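Local coordinates for peroxisomal membrane protein LPX1 (Saccharomyces cerevisiae, PDB 2Y6U), which hydrolyses acyl esters in the peroxisome, with acyl esterase, lipase and phospholipase A activity, and belongs to the alpha/beta hydrolase family, at residues V102-R105 against G106-T110; A209-S212 against E213-Y217; K256-Q259 against A260-L263. One frame throughout, in Å; residues are numbered along the deposited sequence.

Interaction 1 (V102-R105 against G106-T110); sequences VRNR and GRLGT
Gly106 and the Asn104 carbonyl share a type II beta turn, Asn104 to Arg107, that follows the end of helix 98-103. Gly106 occupies its third position with phi of 86°, where a side chain would run into the carbonyl oxygen of Arg105; its own O accepts a hydrogen bond from Arg363 of the second subunit. Arg107 closes the turn, its N bonding to Asn104 O at 2.8 Å. It then doubles back with its side chain: CG stands beside its own backbone N (chi1 -59°), and the extended chain carries the guanidinium over the helix end. There Arg107 NH1 gives Asn104 OD1 a bond of 3.1 Å, received in the plane of the amide carbonyl. The two side chains cross at about a right angle and their flat ends are 58° apart. Arg103 O sits 3.3 Å above the plane of the Arg107 guanidinium, toward its rim; the angle to NH1 is too poor for a hydrogen bond. Leu108 follows with its flank turned to Asn104, CD2 lying 4.0 Å from CB of Asn104. Its N is tied to the turn through a water, 3.1 Å from Leu108 N and donating to Asn104 O. Thr110 packs on Ala370 of the second subunit. Glu32 makes salt bridges with Arg103 NH2 and Arg107 NH1. Asn104 is gripped at backbone and side chain alike: its O accepts from Arg107 N and a water, OD1 from Arg107 NH1, and ND2 donates to Glu32 O and Val95 O. The two arginines converge on one carboxylate, which probably offsets their like charges.

Interaction 2 (A209-S212 against E213-Y217); sequences ANES and EYVKY
Asn210 turns its side-chain amide back over the first turn of helix 211-220, and Glu213 meets it three residues on. CG of Asn210 sits between its own backbone N and carbonyl carbon (chi1 52°), which turns OD1 toward the first amides of the helix. Glu213 N donates to Asn210 OD1 at 2.9 Å, nearly in line with the side-chain C=O: an N-cap. CG of Glu213 lies against Asn210 OD1 at 3.3 Å, with the amide and carboxylate planes 61° apart. Asn210 O also accepts from Tyr214 N at 3.0 Å, so one residue satisfies two of the first amides of the helix. The chain of Glu211, bent at its second torsion, passes obliquely across Val215 and Tyr214 and sets Glu211 OE2 3.2 Å from CG2 of Val215, a tight contact. Glu211 OE1 approaches CD2 of Tyr214 at 3.9 Å, the carboxylate inclined 58° to the ring. Regular helical bonds run beneath, from Val215 N to Glu211 O and from Lys216 N to Ser212 O. The Glu211 carboxylate is paired with Lys242 and Arg240 by salt bridges, while Tyr214 OH bonds to Ile236 O at the neighbouring helix 229-239. Glu211 and Tyr214 rest on strand 253-255, and Val215 on Ile236 and Arg240, so this helix start is seated against helix 229-239 and the small three-stranded sheet.

Interaction 3 (K256-Q259 against A260-L263); sequences KMEQ and AQNL
The Asn262 amide is met by Met257, whose CG comes 3.6 Å from Asn262 ND2, the two side chains crossing at about a right angle; a water accepts from the same ND2 and donates a weak bond to Met257 O. Glu258 and Gln261 run side by side, pointing the same way, with Gln261 CG 3.8 Å from Glu258 OE1 in one of two Glu258 conformers; their flat ends, 40° apart, are bridged by a water between Glu258 OE2 and Gln261 NE2. Met257, bent at chi2 (71°), folds its methyl back onto the first turn of helix 259-264, CE ending 3.5 Å from Asn262 N. Replacing Met257 by an alanine would probably open a gap beside Asn262 and leave its amide freer to turn. Beneath, Asn262 N bonds to Glu258 O at 3.0 Å and Leu263 N to Gln259 O. Gln259 and Leu263 run side by side, with CG of Gln259 4.1 Å from CD1 of Leu263. Gln259 N donates to Asp206 and its NE2 to Thr204, while Gln261 OE1 accepts from Asn96 and its NE2 donates to Gly109 O. Backbone amides of the helix start thus find acceptors at Glu258, Gln259 and Asp206, and the methionine gives a buried asparagine an apolar flank.

Interactions 1 and 3, their centres about 11 Å apart, are directly joined: Arg105 NH1 reaches Lys256 O at 2.8 Å and Gly109 O meets Gln261 NE2 at 3.3 Å, both probably hydrogen bonds. Both contacts also meet the C-terminal helix 360-378 of the second subunit: its Arg363 serves interaction 1, its Phe367 and Phe371 cover Ala260, Gln261 and Leu263. Interaction 2 stands apart, its nearest atoms about 6 Å from interaction 3, though strand 253-255 leads from its neighbourhood into 256-259. Interactions 2 and 3 belong to the insertion between strands 164-168 and 286-292, where alpha/beta hydrolases commonly carry their cap. A glycerol, probably from the crystallisation liquor, lies about 3 Å from the Asn262 side chain and may mark a pocket.

Interaction 1 (V102-R105 against G106-T110)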
ATOM      1  N   VAL A 102      17.758   2.410  17.047  1.00 30.50           N
ATOM      2  CA  VAL A 102      18.007   2.017  18.415  1.00 34.27           C
ATOM      3  C   VAL A 102      16.961   0.963  18.844  1.00 34.22           C
ATOM      4  O   VAL A 102      17.333  -0.056  19.434  1.00 32.39           O
ATOM      5  CB  VAL A 102      18.056   3.283  19.354  1.00 35.89           C
ATOM      6  CG1 VAL A 102      18.182   2.922  20.885  1.00 36.28           C
ATOM      7  CG2 VAL A 102      19.246   4.274  18.886  1.00 34.20           C
ATOM      8  N   ARG A 103      15.689   1.216  18.584  1.00 31.63           N
ATOM      9  CA  ARG A 103      14.641   0.231  18.992  1.00 35.19           C
ATOM     10  C   ARG A 103      14.871  -1.142  18.326  1.00 32.77           C
ATOM     11  O   ARG A 103      14.590  -2.153  18.938  1.00 34.77           O
ATOM     12  CB  ARG A 103      13.247   0.619  18.535  1.00 34.80           C
ATOM     13  CG  ARG A 103      12.450   1.648  19.319  1.00 43.11           C
ATOM     14  CD  ARG A 103      11.958   1.258  20.630  1.00 50.95           C
ATOM     15  NE  ARG A 103      10.789   0.382  20.726  1.00 56.77           N
ATOM     16  CZ  ARG A 103      10.012   0.336  21.830  1.00 55.96           C
ATOM     17  NH1 ARG A 103      10.226   1.185  22.802  1.00 57.99           N
ATOM     18  NH2 ARG A 103       8.976  -0.485  21.950  1.00 55.38           N
ATOM     19  N   ASN A 104      15.346  -1.091  17.066  1.00 29.81           N
ATOM     20  CA  ASN A 104      15.498  -2.233  16.192  1.00 29.21           C
ATOM     21  C   ASN A 104      16.916  -2.880  16.285  1.00 32.02           C
ATOM     22  O   ASN A 104      17.211  -3.845  15.553  1.00 31.24           O
ATOM     23  CB  ASN A 104      15.217  -1.824  14.765  1.00 25.07           C
ATOM     24  CG  ASN A 104      13.753  -1.515  14.553  1.00 24.88           C
ATOM     25  OD1 ASN A 104      12.930  -2.183  15.149  1.00 26.48           O
ATOM     26  ND2 ASN A 104      13.443  -0.578  13.685  1.00 22.60           N
ATOM     27  N   ARG A 105      17.698  -2.477  17.282  1.00 34.16           N
ATOM     28  CA  ARG A 105      19.016  -3.088  17.465  1.00 36.66           C
ATOM     29  C   ARG A 105      18.951  -4.589  17.496  1.00 37.19           C
ATOM     30  O   ARG A 105      18.235  -5.196  18.296  1.00 36.72           O
ATOM     31  CB  ARG A 105      19.745  -2.539  18.723  1.00 41.03           C
ATOM     32  CG  ARG A 105      20.063  -1.040  18.535  1.00 49.83           C
ATOM     33  CD  ARG A 105      21.388  -0.737  17.747  1.00 58.30           C
ATOM     34  NE  ARG A 105      22.187   0.414  18.261  1.00 62.38           N
ATOM     35  CZ  ARG A 105      22.353   1.602  17.631  1.00 61.79           C
ATOM     36  NH1 ARG A 105      21.740   1.872  16.457  1.00 50.62           N
ATOM     37  NH2 ARG A 105      23.129   2.545  18.203  1.00 66.20           N
ATOM     38  N   GLY A 106      19.763  -5.221  16.639  1.00 36.28           N
ATOM     39  CA  GLY A 106      19.835  -6.683  16.549  1.00 36.21           C
ATOM     40  C   GLY A 106      18.786  -7.321  15.604  1.00 33.32           C
ATOM     41  O   GLY A 106      18.882  -8.494  15.359  1.00 34.83           O
ATOM     42  N   ARG A 107      17.766  -6.573  15.190  1.00 30.23           N
ATOM     43  CA  ARG A 107      16.712  -7.079  14.319  1.00 31.50           C
ATOM     44  C   ARG A 107      16.899  -6.810  12.849  1.00 30.27           C
ATOM     45  O   ARG A 107      16.250  -7.476  12.033  1.00 29.13           O
ATOM     46  CB  ARG A 107      15.371  -6.428  14.623  1.00 31.03           C
ATOM     47  CG  ARG A 107      14.885  -6.618  16.046  1.00 35.03           C
ATOM     48  CD  ARG A 107      13.580  -5.780  16.237  1.00 38.55           C
ATOM     49  NE  ARG A 107      13.186  -5.864  17.667  1.00 47.98           N
ATOM     50  CZ  ARG A 107      12.445  -4.927  18.266  1.00 51.16           C
ATOM     51  NH1 ARG A 107      12.013  -3.855  17.576  1.00 44.34           N
ATOM     52  NH2 ARG A 107      12.170  -5.044  19.558  1.00 52.84           N
ATOM     53  N   LEU A 108      17.728  -5.820  12.516  1.00 30.16           N
ATOM     54  CA  LEU A 108      17.854  -5.372  11.129  1.00 28.84           C
ATOM     55  C   LEU A 108      18.703  -6.346  10.274  1.00 29.22           C
ATOM     56  O   LEU A 108      19.635  -6.919  10.731  1.00 32.07           O
ATOM     57  CB  LEU A 108      18.460  -3.987  11.084  1.00 28.14           C
ATOM     58  CG  LEU A 108      17.668  -2.826  11.696  1.00 28.69           C
ATOM     59  CD1 LEU A 108      18.608  -1.583  11.826  1.00 27.37           C
ATOM     60  CD2 LEU A 108      16.314  -2.619  10.960  1.00 25.50           C
ATOM     61  N   GLY A 109      18.233  -6.634   9.064  1.00 28.56           N
ATOM     62  CA  GLY A 109      18.996  -7.398   8.051  1.00 27.68           C
ATOM     63  C   GLY A 109      19.657  -6.498   6.998  1.00 27.56           C
ATOM     64  O   GLY A 109      19.871  -5.275   7.208  1.00 28.91           O
ATOM     65  N   THR A 110      20.116  -7.110   5.909  1.00 29.59           N
ATOM     66  CA  THR A 110      20.906  -6.406   4.883  1.00 32.60           C
ATOM     67  C   THR A 110      20.015  -5.759   3.801  1.00 33.02           C
ATOM     68  O   THR A 110      20.473  -4.900   3.049  1.00 35.51           O
ATOM     69  CB  THR A 110      21.873  -7.330   4.235  1.00 33.95           C
ATOM     70  OG1 THR A 110      21.139  -8.426   3.674  1.00 37.40           O
ATOM     71  CG2 THR A 110      22.852  -7.865   5.339  1.00 35.15           C
TER
HETATM   72  O   HOH W   1      19.896  -4.246  14.071  1.00 39.73           O

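Interaction 2 (A209-S212 against E213-Y217)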
ATOM      1  N   ALA A 209      36.589   6.473  20.117  1.00 61.93           N
ATOM      2  CA  ALA A 209      37.269   6.209  21.398  1.00 65.48           C
ATOM      3  C   ALA A 209      36.617   6.962  22.571  1.00 65.42           C
ATOM      4  O   ALA A 209      36.498   6.433  23.678  1.00 68.51           O
ATOM      5  CB  ALA A 209      38.780   6.560  21.290  1.00 67.69           C
ATOM      6  N   ASN A 210      36.243   8.209  22.325  1.00 63.33           N
ATOM      7  CA  ASN A 210      35.750   9.074  23.375  1.00 63.94           C
ATOM      8  C   ASN A 210      35.009  10.236  22.759  1.00 61.85           C
ATOM      9  O   ASN A 210      34.977  10.374  21.529  1.00 60.77           O
ATOM     10  CB  ASN A 210      36.919   9.588  24.223  1.00 66.60           C
ATOM     11  CG  ASN A 210      38.023  10.208  23.380  1.00 67.59           C
ATOM     12  OD1 ASN A 210      37.776  11.058  22.506  1.00 66.78           O
ATOM     13  ND2 ASN A 210      39.239   9.784  23.627  1.00 70.97           N
ATOM     14  N   GLU A 211      34.452  11.068  23.636  1.00 61.97           N
ATOM     15  CA  GLU A 211      33.666  12.241  23.291  1.00 60.59           C
ATOM     16  C   GLU A 211      34.455  13.245  22.441  1.00 60.21           C
ATOM     17  O   GLU A 211      33.918  13.777  21.473  1.00 57.57           O
ATOM     18  CB  GLU A 211      33.144  12.907  24.576  1.00 62.65           C
ATOM     19  CG  GLU A 211      32.469  14.280  24.438  1.00 63.27           C
ATOM     20  CD  GLU A 211      31.211  14.237  23.644  1.00 63.72           C
ATOM     21  OE1 GLU A 211      30.640  13.128  23.472  1.00 64.55           O
ATOM     22  OE2 GLU A 211      30.786  15.314  23.176  1.00 63.62           O
ATOM     23  N   SER A 212      35.726  13.510  22.780  1.00 62.09           N
ATOM     24  CA  SER A 212      36.498  14.469  21.986  0.70 62.58           C
ATOM     25  C   SER A 212      36.647  14.026  20.529  1.00 60.91           C
ATOM     26  O   SER A 212      36.492  14.841  19.627  1.00 60.98           O
ATOM     27  CB  SER A 212      37.882  14.714  22.589  0.70 65.59           C
ATOM     28  OG  SER A 212      37.765  14.799  23.994  0.70 68.09           O
ATOM     29  N   GLU A 213      36.951  12.742  20.305  1.00 61.01           N
ATOM     30  CA  GLU A 213      37.157  12.206  18.948  1.00 59.68           C
ATOM     31  C   GLU A 213      35.830  12.161  18.164  1.00 56.15           C
ATOM     32  O   GLU A 213      35.823  12.370  16.954  1.00 54.05           O
ATOM     33  CB  GLU A 213      37.742  10.789  18.995  1.00 61.51           C
ATOM     34  CG  GLU A 213      39.156  10.710  19.548  1.00 66.45           C
ATOM     35  CD  GLU A 213      40.169  11.383  18.637  1.00 72.16           C
ATOM     36  OE1 GLU A 213      40.050  11.199  17.409  1.00 72.30           O
ATOM     37  OE2 GLU A 213      41.105  12.068  19.144  1.00 80.51           O
ATOM     38  N   TYR A 214      34.753  11.861  18.876  1.00 55.20           N
ATOM     39  CA  TYR A 214      33.389  11.915  18.316  1.00 52.31           C
ATOM     40  C   TYR A 214      33.054  13.311  17.772  1.00 52.45           C
ATOM     41  O   TYR A 214      32.729  13.455  16.590  1.00 51.70           O
ATOM     42  CB  TYR A 214      32.346  11.481  19.358  1.00 52.24           C
ATOM     43  CG  TYR A 214      30.913  11.747  18.945  1.00 48.78           C
ATOM     44  CD1 TYR A 214      30.373  11.160  17.800  1.00 46.90           C
ATOM     45  CD2 TYR A 214      30.111  12.631  19.678  1.00 50.26           C
ATOM     46  CE1 TYR A 214      29.081  11.412  17.417  1.00 44.78           C
ATOM     47  CE2 TYR A 214      28.838  12.923  19.284  1.00 45.49           C
ATOM     48  CZ  TYR A 214      28.299  12.300  18.143  1.00 46.14           C
ATOM     49  OH  TYR A 214      27.002  12.596  17.724  1.00 39.64           O
ATOM     50  N   VAL A 215      33.107  14.345  18.611  1.00 52.78           N
ATOM     51  CA  VAL A 215      32.772  15.666  18.121  1.00 52.68           C
ATOM     52  C   VAL A 215      33.763  16.107  17.012  1.00 53.15           C
ATOM     53  O   VAL A 215      33.360  16.739  16.048  1.00 51.10           O
ATOM     54  CB  VAL A 215      32.666  16.678  19.279  1.00 55.99           C
ATOM     55  CG1 VAL A 215      32.594  18.113  18.749  1.00 57.90           C
ATOM     56  CG2 VAL A 215      31.472  16.345  20.207  1.00 55.15           C
ATOM     57  N   LYS A 216      35.046  15.772  17.134  1.00 56.22           N
ATOM     58  CA  LYS A 216      36.037  16.112  16.092  1.00 57.87           C
ATOM     59  C   LYS A 216      35.656  15.504  14.735  1.00 55.55           C
ATOM     60  O   LYS A 216      35.635  16.182  13.705  1.00 54.42           O
ATOM     61  CB  LYS A 216      37.431  15.629  16.484  1.00 60.76           C
ATOM     62  CG  LYS A 216      38.569  15.818  15.428  1.00 65.34           C
ATOM     63  CD  LYS A 216      39.942  15.445  16.043  1.00 70.62           C
ATOM     64  CE  LYS A 216      41.097  15.757  15.099  1.00 75.35           C
ATOM     65  NZ  LYS A 216      42.413  15.435  15.690  1.00 79.71           N
ATOM     66  N   TYR A 217      35.415  14.206  14.725  1.00 54.36           N
ATOM     67  CA  TYR A 217      34.878  13.591  13.512  1.00 51.76           C
ATOM     68  C   TYR A 217      33.565  14.255  13.022  1.00 48.83           C
ATOM     69  O   TYR A 217      33.440  14.584  11.833  1.00 46.97           O
ATOM     70  CB  TYR A 217      34.718  12.071  13.697  1.00 51.80           C
ATOM     71  CG  TYR A 217      34.105  11.441  12.503  1.00 51.29           C
ATOM     72  CD1 TYR A 217      34.863  11.079  11.401  1.00 54.51           C
ATOM     73  CD2 TYR A 217      32.727  11.239  12.462  1.00 51.04           C
ATOM     74  CE1 TYR A 217      34.250  10.509  10.280  1.00 57.77           C
ATOM     75  CE2 TYR A 217      32.125  10.679  11.379  1.00 52.55           C
ATOM     76  CZ  TYR A 217      32.885  10.314  10.290  1.00 55.17           C
ATOM     77  OH  TYR A 217      32.185   9.779   9.228  1.00 59.49           O
TER

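Interaction 3 (K256-Q259 against A260-L263)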
ATOM      1  N   LYS A 256      23.619   6.565  16.761  1.00 39.14           N
ATOM      2  CA  LYS A 256      22.399   5.859  16.511  1.00 38.45           C
ATOM      3  C   LYS A 256      22.461   5.262  15.095  1.00 38.11           C
ATOM      4  O   LYS A 256      22.061   4.102  14.875  1.00 39.29           O
ATOM      5  CB  LYS A 256      21.173   6.806  16.678  1.00 36.58           C
ATOM      6  CG  LYS A 256      21.061   7.317  18.111  1.00 38.35           C
ATOM      7  CD  LYS A 256      19.800   8.072  18.318  1.00 34.62           C
ATOM      8  CE  LYS A 256      19.661   8.465  19.812  1.00 37.78           C
ATOM      9  NZ  LYS A 256      18.605   9.597  19.790  1.00 35.63           N
ATOM     10  N   MET A 257      22.867   6.084  14.133  1.00 35.66           N
ATOM     11  CA  MET A 257      23.134   5.606  12.785  1.00 35.38           C
ATOM     12  C   MET A 257      24.300   4.605  12.725  1.00 36.64           C
ATOM     13  O   MET A 257      25.476   4.970  13.010  1.00 42.46           O
ATOM     14  CB  MET A 257      23.430   6.751  11.860  1.00 34.29           C
ATOM     15  CG  MET A 257      23.393   6.386  10.371  1.00 35.50           C
ATOM     16  SD  MET A 257      21.614   6.083   9.890  1.00 34.20           S
ATOM     17  CE  MET A 257      21.794   4.647   8.769  1.00 32.31           C
ATOM     18  N   GLU A 258      23.987   3.362  12.411  1.00 35.41           N
ATOM     19  CA  GLU A 258      24.983   2.286  12.273  0.50 36.62           C
ATOM     20  C   GLU A 258      25.681   2.436  10.908  1.00 36.13           C
ATOM     21  O   GLU A 258      25.024   2.613   9.878  1.00 33.29           O
ATOM     22  CB  GLU A 258      24.301   0.894  12.377  0.50 37.51           C
ATOM     23  CG  GLU A 258      23.707   0.486  13.759  0.50 38.97           C
ATOM     24  CD  GLU A 258      22.520  -0.427  13.622  0.50 39.46           C
ATOM     25  OE1 GLU A 258      21.370   0.049  13.305  0.50 34.87           O
ATOM     26  OE2 GLU A 258      22.734  -1.632  13.721  0.50 41.11           O
ATOM     27  N   GLN A 259      27.019   2.337  10.873  1.00 37.90           N
ATOM     28  CA  GLN A 259      27.723   2.489   9.619  1.00 37.10           C
ATOM     29  C   GLN A 259      27.242   1.471   8.582  1.00 35.82           C
ATOM     30  O   GLN A 259      27.068   1.816   7.445  1.00 34.98           O
ATOM     31  CB  GLN A 259      29.233   2.293   9.783  1.00 39.16           C
ATOM     32  CG  GLN A 259      29.993   2.484   8.466  1.00 42.36           C
ATOM     33  CD  GLN A 259      31.507   2.636   8.664  1.00 47.26           C
ATOM     34  OE1 GLN A 259      32.114   1.853   9.340  1.00 46.28           O
ATOM     35  NE2 GLN A 259      32.085   3.676   8.097  1.00 46.87           N
ATOM     36  N   ALA A 260      27.111   0.199   8.952  1.00 35.68           N
ATOM     37  CA  ALA A 260      26.628  -0.812   7.980  1.00 35.79           C
ATOM     38  C   ALA A 260      25.295  -0.449   7.380  1.00 34.51           C
ATOM     39  O   ALA A 260      25.072  -0.602   6.160  1.00 33.51           O
ATOM     40  CB  ALA A 260      26.583  -2.202   8.644  1.00 37.47           C
ATOM     41  N   GLN A 261      24.380   0.074   8.216  1.00 32.43           N
ATOM     42  CA  GLN A 261      23.005   0.461   7.742  1.00 31.44           C
ATOM     43  C   GLN A 261      23.056   1.676   6.822  1.00 30.44           C
ATOM     44  O   GLN A 261      22.344   1.723   5.813  1.00 30.05           O
ATOM     45  CB  GLN A 261      22.056   0.657   8.919  1.00 28.21           C
ATOM     46  CG  GLN A 261      21.752  -0.653   9.635  1.00 30.11           C
ATOM     47  CD  GLN A 261      21.022  -1.635   8.757  1.00 29.66           C
ATOM     48  OE1 GLN A 261      20.339  -1.239   7.853  1.00 31.19           O
ATOM     49  NE2 GLN A 261      21.157  -2.912   9.038  1.00 30.14           N
ATOM     50  N   ASN A 262      24.014   2.552   7.101  1.00 31.15           N
ATOM     51  CA  ASN A 262      24.211   3.761   6.330  1.00 30.91           C
ATOM     52  C   ASN A 262      24.631   3.294   4.908  1.00 32.16           C
ATOM     53  O   ASN A 262      23.975   3.635   3.901  1.00 30.53           O
ATOM     54  CB  ASN A 262      25.272   4.645   7.029  1.00 32.63           C
ATOM     55  CG  ASN A 262      25.186   6.084   6.662  1.00 32.93           C
ATOM     56  OD1 ASN A 262      24.782   6.414   5.552  1.00 32.22           O
ATOM     57  ND2 ASN A 262      25.643   6.992   7.603  1.00 32.41           N
ATOM     58  N   LEU A 263      25.648   2.442   4.852  1.00 33.87           N
ATOM     59  CA  LEU A 263      26.184   1.915   3.607  1.00 34.16           C
ATOM     60  C   LEU A 263      25.122   1.152   2.810  1.00 34.74           C
ATOM     61  O   LEU A 263      25.048   1.303   1.592  1.00 34.28           O
ATOM     62  CB  LEU A 263      27.388   1.034   3.851  1.00 35.20           C
ATOM     63  CG  LEU A 263      28.644   1.828   4.287  1.00 37.19           C
ATOM     64  CD1 LEU A 263      29.767   0.876   4.707  1.00 35.53           C
ATOM     65  CD2 LEU A 263      29.162   2.784   3.164  1.00 37.60           C
TER
HETATM   66  O   HOH W   2      26.971   5.875  10.092  1.00 34.09           O
HETATM   67  O   HOH W   3      22.374  -3.611  11.728  1.00 37.94           O